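Local coordinates for initiator protein NS1 (Human bocavirus, PDB 4KW3) that probably binds the viral replication origin and nicks one DNA strand to start rolling-circle replication, this chain being the N-terminal origin-recognition and nickase domain of the whole protein, at residues A262-D265 with N266-P270; S221-K224 with P225-T229; R9-S12 with Q13-T17. One frame throughout, in Å; residues are numbered along the deposited sequence.

All three interactions are local, each joining residues that follow one another along the chain, and together they illustrate how a nickase domain begins and ends its helices and leads into its strands. Interaction 3 comes first in sequence, leading into strand 15-21 of the mixed central sheet; interaction 2 follows, opening the short helix 225-228, and interaction 1 closes helix 257-268. Interactions 1 and 3 have centres about 17 Å apart and touch through Val-268 and Arg-9, so the two ends of the domain meet beside helix 204-212, which carries the predicted nuclease tyrosine, Tyr-211. Interaction 2 lies with its centre about 31 Å from that of interaction 3, across the chain's centre, and about 27 Å from that of interaction 1.

Interaction 1: residues A262-D265 with N266-P270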
ATOM      1  N   ALA A 262       5.993 -13.440 -13.833  1.00 50.75           N
ATOM      2  CA  ALA A 262       6.648 -14.369 -14.747  1.00 49.81           C
ATOM      3  C   ALA A 262       7.196 -13.618 -15.960  1.00 45.46           C
ATOM      4  O   ALA A 262       8.321 -13.849 -16.382  1.00 47.52           O
ATOM      5  CB  ALA A 262       5.667 -15.438 -15.194  1.00 31.67           C
ATOM      6  N   THR A 263       6.388 -12.720 -16.520  1.00 34.95           N
ATOM      7  CA  THR A 263       6.822 -11.915 -17.643  1.00 38.59           C
ATOM      8  C   THR A 263       8.034 -11.046 -17.281  1.00 53.59           C
ATOM      9  O   THR A 263       9.013 -11.019 -18.021  1.00 62.36           O
ATOM     10  CB  THR A 263       5.681 -11.029 -18.159  1.00 44.95           C
ATOM     11  OG1 THR A 263       4.595 -11.857 -18.595  1.00 54.32           O
ATOM     12  CG2 THR A 263       6.154 -10.161 -19.309  1.00 40.08           C
ATOM     13  N   LEU A 264       7.980 -10.347 -16.143  1.00 46.86           N
ATOM     14  CA  LEU A 264       9.149  -9.597 -15.673  1.00 47.42           C
ATOM     15  C   LEU A 264      10.373 -10.487 -15.491  1.00 45.49           C
ATOM     16  O   LEU A 264      11.479 -10.122 -15.870  1.00 40.63           O
ATOM     17  CB  LEU A 264       8.865  -8.846 -14.370  1.00 38.09           C
ATOM     18  CG  LEU A 264       7.909  -7.666 -14.467  1.00 40.93           C
ATOM     19  CD1 LEU A 264       7.752  -6.999 -13.101  1.00 43.82           C
ATOM     20  CD2 LEU A 264       8.389  -6.681 -15.516  1.00 46.50           C
ATOM     21  N   ASP A 265      10.169 -11.660 -14.912  1.00 42.41           N
ATOM     22  CA  ASP A 265      11.288 -12.524 -14.569  1.00 47.80           C
ATOM     23  C   ASP A 265      11.919 -13.193 -15.794  1.00 51.32           C
ATOM     24  O   ASP A 265      13.107 -13.491 -15.805  1.00 58.07           O
ATOM     25  CB  ASP A 265      10.853 -13.567 -13.541  1.00 42.77           C
ATOM     26  CG  ASP A 265      12.008 -14.106 -12.734  1.00 49.47           C
ATOM     27  OD1 ASP A 265      12.986 -13.350 -12.510  1.00 56.30           O
ATOM     28  OD2 ASP A 265      11.932 -15.283 -12.311  1.00 55.42           O
ATOM     29  N   ASN A 266      11.132 -13.397 -16.839  1.00 52.24           N
ATOM     30  CA  ASN A 266      11.626 -14.087 -18.028  1.00 56.42           C
ATOM     31  C   ASN A 266      12.053 -13.220 -19.220  1.00 61.52           C
ATOM     32  O   ASN A 266      13.067 -13.501 -19.839  1.00 71.09           O
ATOM     33  CB  ASN A 266      10.639 -15.173 -18.473  1.00 53.60           C
ATOM     34  CG  ASN A 266      10.324 -16.168 -17.358  1.00 64.41           C
ATOM     35  OD1 ASN A 266       9.170 -16.318 -16.951  1.00 76.35           O
ATOM     36  ND2 ASN A 266      11.350 -16.854 -16.863  1.00 65.20           N
ATOM     37  N   GLU A 267      11.285 -12.177 -19.532  1.00 54.04           N
ATOM     38  CA  GLU A 267      11.511 -11.376 -20.732  1.00 51.15           C
ATOM     39  C   GLU A 267      12.132 -10.027 -20.433  1.00 61.68           C
ATOM     40  O   GLU A 267      12.960  -9.525 -21.192  1.00 77.84           O
ATOM     41  CB  GLU A 267      10.189 -11.123 -21.435  1.00 48.30           C
ATOM     42  CG  GLU A 267       9.332 -12.356 -21.497  1.00 71.43           C
ATOM     43  CD  GLU A 267       8.040 -12.110 -22.227  1.00 94.98           C
ATOM     44  OE1 GLU A 267       7.851 -10.965 -22.720  1.00101.06           O
ATOM     45  OE2 GLU A 267       7.216 -13.056 -22.283  1.00 97.80           O
ATOM     46  N   VAL A 268      11.709  -9.417 -19.342  1.00 50.24           N
ATOM     47  CA  VAL A 268      12.081  -8.035 -19.105  1.00 55.71           C
ATOM     48  C   VAL A 268      13.345  -7.866 -18.262  1.00 51.05           C
ATOM     49  O   VAL A 268      14.320  -7.290 -18.712  1.00 49.72           O
ATOM     50  CB  VAL A 268      10.945  -7.284 -18.456  1.00 49.92           C
ATOM     51  CG1 VAL A 268      11.307  -5.797 -18.365  1.00 45.80           C
ATOM     52  CG2 VAL A 268       9.674  -7.513 -19.261  1.00 41.20           C
ATOM     53  N   ILE A 269      13.313  -8.367 -17.035  1.00 48.01           N
ATOM     54  CA  ILE A 269      14.417  -8.180 -16.114  1.00 47.55           C
ATOM     55  C   ILE A 269      14.745  -9.435 -15.311  1.00 50.97           C
ATOM     56  O   ILE A 269      14.437  -9.510 -14.127  1.00 60.60           O
ATOM     57  CB  ILE A 269      14.126  -7.043 -15.123  1.00 43.03           C
ATOM     58  CG1 ILE A 269      12.683  -7.124 -14.635  1.00 43.33           C
ATOM     59  CG2 ILE A 269      14.363  -5.700 -15.772  1.00 31.96           C
ATOM     60  CD1 ILE A 269      12.476  -6.572 -13.246  1.00 46.15           C
ATOM     61  N   PRO A 270      15.379 -10.422 -15.952  1.00 50.71           N
ATOM     62  CA  PRO A 270      15.807 -11.660 -15.284  1.00 42.83           C
ATOM     63  C   PRO A 270      16.753 -11.381 -14.138  1.00 47.93           C
ATOM     64  O   PRO A 270      17.452 -10.364 -14.135  1.00 51.66           O
ATOM     65  CB  PRO A 270      16.558 -12.402 -16.387  1.00 33.55           C
ATOM     66  CG  PRO A 270      15.923 -11.881 -17.665  1.00 42.28           C
ATOM     67  CD  PRO A 270      15.686 -10.435 -17.392  1.00 47.49           C
TER
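Leu-264 and Val-268, one helical turn apart, lie side by side and point the same way. From CB of Leu-264 the nearest side-chain partner is CG1 of Ile-269, at 4.2 Å. Its CG stands anti to the carbonyl carbon (chi1 -70°); chi2 of -179° sends CD1 straight on, anti to CA, and leaves CD2 as the branch that lies beside Val-268, 3.9 Å from its CB and only slightly farther from its CG2. The leucine also touches Phe-208 and Lys-209 of helix 204-212, as well as Val-7 near the N-terminus, so it is the buried member of an otherwise largely superficial contact.

These residues form the last turns of helix 257-268, where the backbone widens from alpha-helical to pi-type bonding. Glu-267 N still donates to Thr-263 O in the alpha pattern, over 3.0 Å and with an angle of 165° at the hydrogen. Two residues on, Ile-269 N reaches back five residues to Leu-264 O, at 2.8 Å. Between them, Val-268 N makes a weak bond to Thr-263 O.

Ile-269 then leaves helical geometry, and the CA of Pro-270 makes a CH...O contact of 3.3 Å with the O of Asp-265. The OD1 of Asp-265 forms a salt bridge with Lys-209 of helix 204-212, whose NZ also donates to the backbone O of Ile-269.

Interaction 2: residues S221-K224 with P225-T229; sequences SYSK and PDVCT
Two backbone amides converge on the carbonyl oxygen of Lys-224, the residue at the N-cap position of helix 225-228. Cys-228 N donates to Lys-224 O over 3.0 Å from within the carbonyl plane, whereas Val-227 N, 2.9 Å from the same oxygen, approaches from above that plane, 59° out of it. The two bonds hold this carbonyl against the first turn, mixing an i to i+3 with an i to i+4 bond. At the next carbonyl, Pro-225 O accepts a hydrogen bond from Thr-229 OG1 (2.9 Å), as the chain leaves the helix.

Outward from these bonds, Ser-223 turns its OG anti to the backbone N (chi1 -171°), which sets the hydroxyl oxygen 3.5 Å from Cys-228 SG and next to the CB and CG1 of Val-227. On another flank, Asp-226 OD1 lies 3.2 Å from Lys-224 CB, the lysine's tip leading away. Pro-225 occupies the first helical position, where its lack of an amide hydrogen costs no helix bond.

The short helix follows the loop after strand 216-217: Pro-225 and Thr-229 both rest on Asn-216 of that strand, and Cys-228 O accepts a hydrogen bond from Arg-217.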
ATOM      1  N   SER A 221      -7.206  -9.209   8.295  1.00 47.66           N
ATOM      2  CA  SER A 221      -6.653  -9.939   9.419  1.00 47.81           C
ATOM      3  C   SER A 221      -7.539 -11.132   9.772  1.00 55.60           C
ATOM      4  O   SER A 221      -7.063 -12.103  10.353  1.00 64.92           O
ATOM      5  CB  SER A 221      -6.562  -9.025  10.636  1.00 53.36           C
ATOM      6  OG  SER A 221      -5.703  -7.929  10.385  1.00 56.73           O
ATOM      7  N   TYR A 222      -8.820 -11.065   9.407  1.00 55.75           N
ATOM      8  CA  TYR A 222      -9.776 -12.116   9.750  1.00 55.50           C
ATOM      9  C   TYR A 222     -10.044 -13.010   8.559  1.00 56.64           C
ATOM     10  O   TYR A 222     -11.050 -13.713   8.503  1.00 69.00           O
ATOM     11  CB  TYR A 222     -11.087 -11.523  10.280  1.00 53.96           C
ATOM     12  CG  TYR A 222     -10.871 -10.437  11.304  1.00 63.21           C
ATOM     13  CD1 TYR A 222      -9.974 -10.606  12.352  1.00 71.88           C
ATOM     14  CD2 TYR A 222     -11.540  -9.230  11.210  1.00 68.85           C
ATOM     15  CE1 TYR A 222      -9.762  -9.605  13.286  1.00 74.46           C
ATOM     16  CE2 TYR A 222     -11.340  -8.227  12.136  1.00 79.96           C
ATOM     17  CZ  TYR A 222     -10.448  -8.418  13.170  1.00 82.40           C
ATOM     18  OH  TYR A 222     -10.257  -7.409  14.087  1.00 90.76           O
ATOM     19  N   SER A 223      -9.130 -12.991   7.606  1.00 49.70           N
ATOM     20  CA  SER A 223      -9.229 -13.871   6.459  1.00 47.30           C
ATOM     21  C   SER A 223      -7.879 -14.549   6.244  1.00 49.27           C
ATOM     22  O   SER A 223      -6.933 -14.320   7.001  1.00 55.53           O
ATOM     23  CB  SER A 223      -9.660 -13.077   5.225  1.00 50.09           C
ATOM     24  OG  SER A 223      -9.973 -13.932   4.143  1.00 57.47           O
ATOM     25  N   LYS A 224      -7.781 -15.354   5.195  1.00 48.57           N
ATOM     26  CA  LYS A 224      -6.588 -16.154   4.930  1.00 52.90           C
ATOM     27  C   LYS A 224      -6.178 -16.006   3.471  1.00 53.86           C
ATOM     28  O   LYS A 224      -7.025 -15.840   2.588  1.00 57.10           O
ATOM     29  CB  LYS A 224      -6.844 -17.637   5.240  1.00 59.61           C
ATOM     30  CG  LYS A 224      -7.310 -17.939   6.653  1.00 76.31           C
ATOM     31  CD  LYS A 224      -6.186 -17.719   7.669  1.00 90.73           C
ATOM     32  CE  LYS A 224      -6.609 -18.126   9.084  1.00 99.79           C
ATOM     33  NZ  LYS A 224      -5.447 -18.264  10.010  1.00 98.20           N
ATOM     34  N   PRO A 225      -4.872 -16.072   3.214  1.00 49.94           N
ATOM     35  CA  PRO A 225      -4.336 -15.923   1.865  1.00 43.33           C
ATOM     36  C   PRO A 225      -4.896 -16.949   0.894  1.00 44.12           C
ATOM     37  O   PRO A 225      -5.110 -16.637  -0.281  1.00 41.84           O
ATOM     38  CB  PRO A 225      -2.840 -16.158   2.056  1.00 42.54           C
ATOM     39  CG  PRO A 225      -2.576 -15.860   3.460  1.00 39.99           C
ATOM     40  CD  PRO A 225      -3.811 -16.178   4.226  1.00 48.36           C
ATOM     41  N   ASP A 226      -5.100 -18.172   1.362  1.00 45.33           N
ATOM     42  CA  ASP A 226      -5.629 -19.221   0.488  1.00 48.38           C
ATOM     43  C   ASP A 226      -7.133 -19.018   0.177  1.00 52.51           C
ATOM     44  O   ASP A 226      -7.686 -19.680  -0.715  1.00 48.16           O
ATOM     45  CB  ASP A 226      -5.294 -20.626   1.007  1.00 42.89           C
ATOM     46  CG  ASP A 226      -5.720 -20.828   2.428  1.00 48.76           C
ATOM     47  OD1 ASP A 226      -5.938 -19.813   3.127  1.00 51.05           O
ATOM     48  OD2 ASP A 226      -5.837 -21.992   2.845  1.00 57.93           O
ATOM     49  N   VAL A 227      -7.781 -18.112   0.916  1.00 43.88           N
ATOM     50  CA  VAL A 227      -9.086 -17.604   0.503  1.00 49.82           C
ATOM     51  C   VAL A 227      -8.950 -16.476  -0.531  1.00 50.05           C
ATOM     52  O   VAL A 227      -9.623 -16.476  -1.560  1.00 55.35           O
ATOM     53  CB  VAL A 227      -9.938 -17.119   1.700  1.00 52.53           C
ATOM     54  CG1 VAL A 227     -11.204 -16.413   1.223  1.00 52.13           C
ATOM     55  CG2 VAL A 227     -10.292 -18.280   2.599  1.00 40.94           C
ATOM     56  N   CYS A 228      -8.075 -15.517  -0.255  1.00 50.17           N
ATOM     57  CA  CYS A 228      -8.013 -14.291  -1.048  1.00 35.97           C
ATOM     58  C   CYS A 228      -7.211 -14.426  -2.317  1.00 43.09           C
ATOM     59  O   CYS A 228      -7.211 -13.509  -3.138  1.00 41.27           O
ATOM     60  CB  CYS A 228      -7.444 -13.137  -0.221  1.00 34.89           C
ATOM     61  SG  CYS A 228      -8.287 -12.838   1.338  1.00 60.67           S
ATOM     62  N   THR A 229      -6.456 -15.514  -2.435  1.00 45.77           N
ATOM     63  CA  THR A 229      -5.578 -15.736  -3.596  1.00 35.27           C
ATOM     64  C   THR A 229      -6.094 -16.884  -4.417  1.00 41.82           C
ATOM     65  O   THR A 229      -6.360 -17.972  -3.885  1.00 54.38           O
ATOM     66  CB  THR A 229      -4.109 -16.069  -3.159  1.00 43.57           C
ATOM     67  OG1 THR A 229      -3.644 -15.073  -2.237  1.00 34.48           O
ATOM     68  CG2 THR A 229      -3.165 -16.174  -4.354  1.00 34.18           C
TER

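Interaction 3: residues R9-S12 with Q13-T17; sequences RAFS and QPAFT
Ser-12 and Gln-13 have the most surface buried here, and both lie in the link between Phe-11 and Ala-15, whose side chains touch. The Gln-13 side chain has its CG 3.8 Å from Phe-11 O, then bends at chi2 (-112°) so that OE1 accepts a weak hydrogen bond from Ala-15 N, two residues on. Ser-12 contributes mainly its backbone, its carbonyl oxygen standing 3.9 Å from Ala-15 CB, while its amide N is bonded to the carboxylate of Asp-102.

Phe-11 supplies the apolar part. With CG anti to the backbone N (chi1 -156°), the ring swings towards the start of the strand, and its CE1 comes within 3.9 Å of Ala-15 CB, the methyl meeting the ring obliquely. Besides this methyl, the phenyl group touches Pro-204 and Leu-205 of helix 204-212 and Ile-104 and Ile-119 on two strands of the sheet.

The cis peptide before Pro-14 belongs to the bend through which the N-terminal segment enters strand 15-21. That strand pairs antiparallel with strands 114-122 and 185-191, in the central sheet of a rolling-circle Rep-type nuclease fold; strand 114-122 carries the predicted metal-binding histidines His-115 and His-117.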
ATOM      1  N   ARG A   9       8.113  -1.541 -18.018  1.00 56.86           N
ATOM      2  CA  ARG A   9       9.418  -1.873 -18.599  1.00 50.74           C
ATOM      3  C   ARG A   9      10.489  -0.863 -18.269  1.00 53.80           C
ATOM      4  O   ARG A   9      11.676  -1.091 -18.523  1.00 59.18           O
ATOM      5  CB  ARG A   9       9.309  -2.028 -20.112  1.00 45.07           C
ATOM      6  CG  ARG A   9       8.605  -3.286 -20.542  1.00 40.23           C
ATOM      7  CD  ARG A   9       8.278  -3.304 -22.034  1.00 36.33           C
ATOM      8  NE  ARG A   9       7.590  -4.559 -22.348  1.00 55.31           N
ATOM      9  CZ  ARG A   9       8.207  -5.724 -22.546  1.00 52.36           C
ATOM     10  NH1 ARG A   9       9.534  -5.801 -22.495  1.00 42.48           N
ATOM     11  NH2 ARG A   9       7.499  -6.811 -22.805  1.00 51.83           N
ATOM     12  N   ALA A  10      10.065   0.239 -17.661  1.00 49.57           N
ATOM     13  CA  ALA A  10      10.961   1.341 -17.380  1.00 41.21           C
ATOM     14  C   ALA A  10      10.581   2.080 -16.099  1.00 47.07           C
ATOM     15  O   ALA A  10       9.395   2.241 -15.791  1.00 45.92           O
ATOM     16  CB  ALA A  10      10.959   2.292 -18.562  1.00 35.63           C
ATOM     17  N   PHE A  11      11.581   2.583 -15.381  1.00 39.98           N
ATOM     18  CA  PHE A  11      11.307   3.288 -14.133  1.00 44.31           C
ATOM     19  C   PHE A  11      12.231   4.490 -13.930  1.00 46.32           C
ATOM     20  O   PHE A  11      13.432   4.315 -13.780  1.00 47.90           O
ATOM     21  CB  PHE A  11      11.419   2.337 -12.928  1.00 37.56           C
ATOM     22  CG  PHE A  11      10.627   2.793 -11.728  1.00 44.74           C
ATOM     23  CD1 PHE A  11      11.098   3.822 -10.912  1.00 37.72           C
ATOM     24  CD2 PHE A  11       9.394   2.200 -11.423  1.00 46.14           C
ATOM     25  CE1 PHE A  11      10.364   4.263  -9.820  1.00 36.56           C
ATOM     26  CE2 PHE A  11       8.661   2.613 -10.319  1.00 38.83           C
ATOM     27  CZ  PHE A  11       9.148   3.661  -9.515  1.00 41.30           C
ATOM     28  N   SER A  12      11.649   5.693 -13.886  1.00 45.76           N
ATOM     29  CA  SER A  12      12.396   6.953 -13.749  1.00 48.31           C
ATOM     30  C   SER A  12      13.376   7.000 -12.587  1.00 50.47           C
ATOM     31  O   SER A  12      13.025   6.672 -11.450  1.00 47.52           O
ATOM     32  CB  SER A  12      11.425   8.122 -13.599  1.00 52.48           C
ATOM     33  OG  SER A  12      10.753   8.371 -14.816  1.00 59.45           O
ATOM     34  N   GLN A  13      14.593   7.455 -12.868  1.00 48.31           N
ATOM     35  CA  GLN A  13      15.617   7.590 -11.835  1.00 45.07           C
ATOM     36  C   GLN A  13      15.855   9.080 -11.501  1.00 49.60           C
ATOM     37  O   GLN A  13      15.501   9.957 -12.291  1.00 45.39           O
ATOM     38  CB  GLN A  13      16.905   6.875 -12.271  1.00 49.74           C
ATOM     39  CG  GLN A  13      16.789   5.355 -12.397  1.00 53.36           C
ATOM     40  CD  GLN A  13      17.588   4.616 -11.345  1.00 69.06           C
ATOM     41  OE1 GLN A  13      17.400   4.811 -10.135  1.00 78.54           O
ATOM     42  NE2 GLN A  13      18.507   3.771 -11.802  1.00 72.83           N
ATOM     43  N   PRO A  14      16.382   9.379 -10.299  1.00 58.19           N
ATOM     44  CA  PRO A  14      16.700   8.435  -9.221  1.00 52.36           C
ATOM     45  C   PRO A  14      15.407   7.959  -8.553  1.00 52.49           C
ATOM     46  O   PRO A  14      14.410   8.702  -8.545  1.00 55.99           O
ATOM     47  CB  PRO A  14      17.527   9.286  -8.255  1.00 47.50           C
ATOM     48  CG  PRO A  14      16.973  10.665  -8.419  1.00 44.01           C
ATOM     49  CD  PRO A  14      16.604  10.780  -9.884  1.00 56.00           C
ATOM     50  N   ALA A  15      15.418   6.729  -8.041  1.00 42.19           N
ATOM     51  CA  ALA A  15      14.241   6.146  -7.384  1.00 41.48           C
ATOM     52  C   ALA A  15      14.501   5.882  -5.907  1.00 43.97           C
ATOM     53  O   ALA A  15      15.608   5.513  -5.510  1.00 40.37           O
ATOM     54  CB  ALA A  15      13.795   4.841  -8.087  1.00 35.47           C
ATOM     55  N   PHE A  16      13.463   6.043  -5.100  1.00 44.44           N
ATOM     56  CA  PHE A  16      13.584   5.839  -3.664  1.00 41.72           C
ATOM     57  C   PHE A  16      12.415   5.012  -3.162  1.00 36.35           C
ATOM     58  O   PHE A  16      11.332   5.013  -3.760  1.00 35.71           O
ATOM     59  CB  PHE A  16      13.676   7.194  -2.947  1.00 32.36           C
ATOM     60  CG  PHE A  16      14.842   8.013  -3.398  1.00 40.72           C
ATOM     61  CD1 PHE A  16      14.729   8.857  -4.502  1.00 39.06           C
ATOM     62  CD2 PHE A  16      16.085   7.898  -2.754  1.00 35.46           C
ATOM     63  CE1 PHE A  16      15.828   9.594  -4.948  1.00 45.28           C
ATOM     64  CE2 PHE A  16      17.185   8.634  -3.190  1.00 40.80           C
ATOM     65  CZ  PHE A  16      17.054   9.484  -4.287  1.00 46.05           C
ATOM     66  N   THR A  17      12.642   4.297  -2.073  1.00 30.55           N
ATOM     67  CA  THR A  17      11.611   3.432  -1.511  1.00 31.74           C
ATOM     68  C   THR A  17      11.299   3.832  -0.070  1.00 39.66           C
ATOM     69  O   THR A  17      12.209   3.996   0.764  1.00 44.28           O
ATOM     70  CB  THR A  17      12.026   1.950  -1.616  1.00 39.30           C
ATOM     71  OG1 THR A  17      12.251   1.625  -2.996  1.00 36.20           O
ATOM     72  CG2 THR A  17      10.935   1.005  -1.026  1.00 41.34           C
TER